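Local atomic coordinates of threonine synthase (Brucella melitensis bv. 1, PDB entry 4F4F), a protein that probably catalyses the pyridoxal 5'-phosphate-dependent conversion of O-phospho-L-homoserine and water into L-threonine and phosphate, the last step of threonine biosynthesis. Residues P277-T285 with V398-M409. Numbering follows the deposited sequence.
Sequences PIEQLIIAT and VAREKASGTAPM
Q280 and the backbone of K402-S404 illustrate how one side-chain amide can bind the chain just where it leaves a helix. With CG anti to the carbonyl carbon (chi1 -69°) and the chain extended beyond it, the amide is carried to the chain and uses both its polar atoms. OE1 of Q280 accepts a nearly straight bond from S404 N (2.7 Å), whose donor lies 31° off the carbonyl plane. On the other branch, NE2 of Q280 donates to K402 O at 3.1 Å, with that oxygen almost in the amide plane; together the two bonds fix the rotation of the group. E279 takes the outer part of the turn: its extended chain lays the carboxylate over the methyl of A407, OE1 accepts a weak bond from A407 N (3.3 Å), and OE2 of E279 accepts a hydrogen bond from a water oxygen at 2.6 Å.

Deeper in, contacts become apolar. I282 and V398 lie alongside each other, pointing opposite ways, with I282 CG2 against V398 CG1 (3.7 Å), while I282 CD1 meets CE of M409 at 3.6 Å, the two chains roughly perpendicular. A284 CB sits against V398 CB (3.7 Å).

Helix 390-402 thus packs on one face of the mixed sheet and leads through loop 403-408 into its parallel strand 409-413, an alpha/beta arrangement; strand 278-285 runs between 253-258 and 363-367, T256 touches I282 and M409, and on the other face I283 meets F262, a cofactor-binding residue, and helix 263-274.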
loop_
_atom_site.group_PDB
_atom_site.type_symbol
_atom_site.label_atom_id
_atom_site.label_comp_id
_atom_site.label_asym_id
_atom_site.label_seq_id
_atom_site.Cartn_x
_atom_site.Cartn_y
_atom_site.Cartn_z
ATOM N N PRO A 277 12.279 -14.168 -11.076
ATOM C CA PRO A 277 13.253 -14.816 -10.205
ATOM C C PRO A 277 13.667 -13.957 -8.997
ATOM O O PRO A 277 14.356 -12.947 -9.153
ATOM C CB PRO A 277 14.433 -15.061 -11.139
ATOM C CG PRO A 277 13.807 -15.150 -12.489
ATOM C CD PRO A 277 12.803 -14.049 -12.459
ATOM N N ILE A 278 13.237 -14.365 -7.816
ATOM C CA ILE A 278 13.473 -13.596 -6.598
ATOM C C ILE A 278 14.168 -14.522 -5.638
ATOM O O ILE A 278 13.811 -15.716 -5.515
ATOM C CB ILE A 278 12.156 -13.016 -6.018
ATOM C CG1 ILE A 278 11.670 -11.845 -6.891
ATOM C CG2 ILE A 278 12.309 -12.515 -4.591
ATOM C CD1 ILE A 278 10.318 -11.289 -6.496
ATOM N N GLU A 279 15.169 -13.998 -4.964
ATOM C CA GLU A 279 15.938 -14.784 -4.014
ATOM C C GLU A 279 15.297 -14.570 -2.641
ATOM O O GLU A 279 14.479 -15.381 -2.211
ATOM C CB GLU A 279 17.424 -14.418 -4.106
ATOM C CG GLU A 279 18.346 -14.972 -3.015
ATOM C CD GLU A 279 19.841 -14.849 -3.370
ATOM O OE1 GLU A 279 20.664 -14.098 -2.718
ATOM O OE2 GLU A 279 20.199 -15.538 -4.325
ATOM N N GLN A 280 15.570 -13.440 -1.993
ATOM C CA GLN A 280 14.973 -13.151 -0.695
ATOM C C GLN A 280 13.895 -12.097 -0.801
ATOM O O GLN A 280 14.029 -11.125 -1.586
ATOM C CB GLN A 280 16.018 -12.613 0.257
ATOM C CG GLN A 280 17.084 -13.602 0.725
ATOM C CD GLN A 280 18.060 -12.953 1.708
ATOM O OE1 GLN A 280 18.989 -12.246 1.310
ATOM N NE2 GLN A 280 17.848 -13.186 2.987
ATOM N N LEU A 281 12.842 -12.291 -0.015
ATOM C CA LEU A 281 11.881 -11.258 0.295
ATOM C C LEU A 281 12.031 -10.993 1.793
ATOM O O LEU A 281 11.910 -11.926 2.604
ATOM C CB LEU A 281 10.452 -11.703 -0.047
ATOM C CG LEU A 281 10.081 -11.864 -1.518
ATOM C CD1 LEU A 281 8.777 -12.647 -1.658
ATOM C CD2 LEU A 281 9.971 -10.480 -2.176
ATOM N N ILE A 282 12.365 -9.764 2.164
ATOM C CA ILE A 282 12.712 -9.472 3.566
ATOM C C ILE A 282 11.734 -8.439 4.085
ATOM O O ILE A 282 11.564 -7.350 3.493
ATOM C CB ILE A 282 14.174 -8.977 3.698
ATOM C CG1 ILE A 282 15.136 -10.001 3.084
ATOM C CG2 ILE A 282 14.510 -8.724 5.164
ATOM C CD1 ILE A 282 16.626 -9.648 3.193
ATOM N N ILE A 283 11.075 -8.791 5.184
ATOM C CA ILE A 283 10.129 -7.939 5.866
ATOM C C ILE A 283 10.922 -7.064 6.811
ATOM O O ILE A 283 11.664 -7.588 7.659
ATOM C CB ILE A 283 9.116 -8.790 6.702
ATOM C CG1 ILE A 283 8.369 -9.834 5.825
ATOM C CG2 ILE A 283 8.180 -7.878 7.484
ATOM C CD1 ILE A 283 7.824 -11.059 6.569
ATOM N N ALA A 284 10.766 -5.750 6.716
ATOM C CA ALA A 284 11.457 -4.840 7.629
ATOM C C ALA A 284 10.411 -4.110 8.487
ATOM O O ALA A 284 9.497 -3.468 7.952
ATOM C CB ALA A 284 12.312 -3.833 6.851
ATOM N N THR A 285 10.548 -4.219 9.811
ATOM C CA THR A 285 9.557 -3.694 10.723
ATOM C C THR A 285 10.227 -2.647 11.619
ATOM O O THR A 285 11.456 -2.620 11.767
ATOM C CB THR A 285 8.951 -4.799 11.639
ATOM O OG1 THR A 285 9.840 -5.047 12.762
ATOM C CG2 THR A 285 8.678 -6.090 10.828
ATOM N N VAL A 398 17.601 -3.222 7.843
ATOM C CA VAL A 398 17.227 -4.639 7.894
ATOM C C VAL A 398 17.808 -5.399 6.688
ATOM O O VAL A 398 18.251 -6.550 6.815
ATOM C CB VAL A 398 15.686 -4.796 7.975
ATOM C CG1 VAL A 398 15.241 -6.256 7.805
ATOM C CG2 VAL A 398 15.145 -4.205 9.271
ATOM N N ALA A 399 17.778 -4.769 5.505
ATOM C CA ALA A 399 18.375 -5.358 4.295
ATOM C C ALA A 399 19.828 -5.729 4.586
ATOM O O ALA A 399 20.250 -6.815 4.268
ATOM C CB ALA A 399 18.317 -4.393 3.130
ATOM N N ARG A 400 20.584 -4.836 5.217
ATOM C CA ARG A 400 22.006 -5.085 5.459
ATOM C C ARG A 400 22.240 -6.152 6.525
ATOM O O ARG A 400 23.211 -6.871 6.459
ATOM C CB ARG A 400 22.730 -3.781 5.819
ATOM C CG ARG A 400 22.715 -2.795 4.668
ATOM C CD ARG A 400 23.255 -1.428 5.042
ATOM N NE ARG A 400 23.372 -0.568 3.870
ATOM C CZ ARG A 400 23.917 0.652 3.850
ATOM N NH1 ARG A 400 24.377 1.220 4.945
ATOM N NH2 ARG A 400 24.000 1.329 2.717
ATOM N N GLU A 401 21.345 -6.245 7.495
ATOM C CA GLU A 401 21.422 -7.267 8.524
ATOM C C GLU A 401 21.024 -8.646 8.012
ATOM O O GLU A 401 21.627 -9.641 8.373
ATOM C CB GLU A 401 20.483 -6.885 9.677
ATOM C CG GLU A 401 20.651 -7.721 10.949
ATOM C CD GLU A 401 19.653 -7.332 12.029
ATOM O OE1 GLU A 401 18.733 -6.542 11.761
ATOM O OE2 GLU A 401 19.798 -7.811 13.167
ATOM N N LYS A 402 19.978 -8.698 7.183
ATOM C CA LYS A 402 19.362 -9.963 6.826
ATOM C C LYS A 402 19.775 -10.488 5.473
ATOM O O LYS A 402 19.476 -11.616 5.177
ATOM C CB LYS A 402 17.841 -9.827 6.829
ATOM C CG LYS A 402 17.251 -9.514 8.183
ATOM C CD LYS A 402 17.316 -10.732 9.077
ATOM C CE LYS A 402 17.739 -10.334 10.458
ATOM N NZ LYS A 402 17.543 -11.465 11.384
ATOM N N ALA A 403 20.434 -9.694 4.640
ATOM C CA ALA A 403 20.713 -10.151 3.280
ATOM C C ALA A 403 21.694 -11.292 3.340
ATOM O O ALA A 403 22.701 -11.228 4.034
ATOM C CB ALA A 403 21.241 -9.040 2.382
ATOM N N SER A 404 21.394 -12.327 2.581
ATOM C CA SER A 404 22.271 -13.474 2.453
ATOM C C SER A 404 22.300 -13.862 0.981
ATOM O O SER A 404 21.257 -14.015 0.359
ATOM C CB SER A 404 21.723 -14.612 3.285
ATOM O OG SER A 404 22.635 -15.664 3.281
ATOM N N GLY A 405 23.488 -13.970 0.418
ATOM C CA GLY A 405 23.614 -14.443 -0.930
ATOM C C GLY A 405 24.290 -13.428 -1.792
ATOM O O GLY A 405 24.753 -12.373 -1.333
ATOM N N THR A 406 24.351 -13.779 -3.062
ATOM C CA THR A 406 25.036 -12.992 -4.037
ATOM C C THR A 406 24.045 -12.118 -4.820
ATOM O O THR A 406 24.462 -11.241 -5.551
ATOM C CB THR A 406 25.816 -13.917 -4.992
ATOM O OG1 THR A 406 24.903 -14.579 -5.866
ATOM C CG2 THR A 406 26.576 -14.988 -4.176
ATOM N N ALA A 407 22.745 -12.334 -4.662
ATOM C CA ALA A 407 21.782 -11.515 -5.393
ATOM C C ALA A 407 21.920 -10.029 -5.065
ATOM O O ALA A 407 22.182 -9.672 -3.919
ATOM C CB ALA A 407 20.357 -11.969 -5.112
ATOM N N PRO A 408 21.662 -9.157 -6.052
ATOM C CA PRO A 408 21.524 -7.746 -5.752
ATOM C C PRO A 408 20.303 -7.485 -4.879
ATOM O O PRO A 408 19.264 -8.148 -5.035
ATOM C CB PRO A 408 21.269 -7.127 -7.119
ATOM C CG PRO A 408 20.664 -8.218 -7.916
ATOM C CD PRO A 408 21.353 -9.443 -7.471
ATOM N N MET A 409 20.461 -6.537 -3.960
ATOM C CA MET A 409 19.393 -6.156 -3.034
ATOM C C MET A 409 18.770 -4.827 -3.449
ATOM O O MET A 409 19.467 -3.806 -3.625
ATOM C CB MET A 409 19.967 -6.035 -1.614
ATOM C CG MET A 409 18.932 -5.665 -0.552
ATOM S SD MET A 409 17.572 -6.848 -0.436
ATOM C CE MET A 409 18.397 -8.179 0.414
HETATM O O HOH W 1 21.562 -15.099 -6.496
#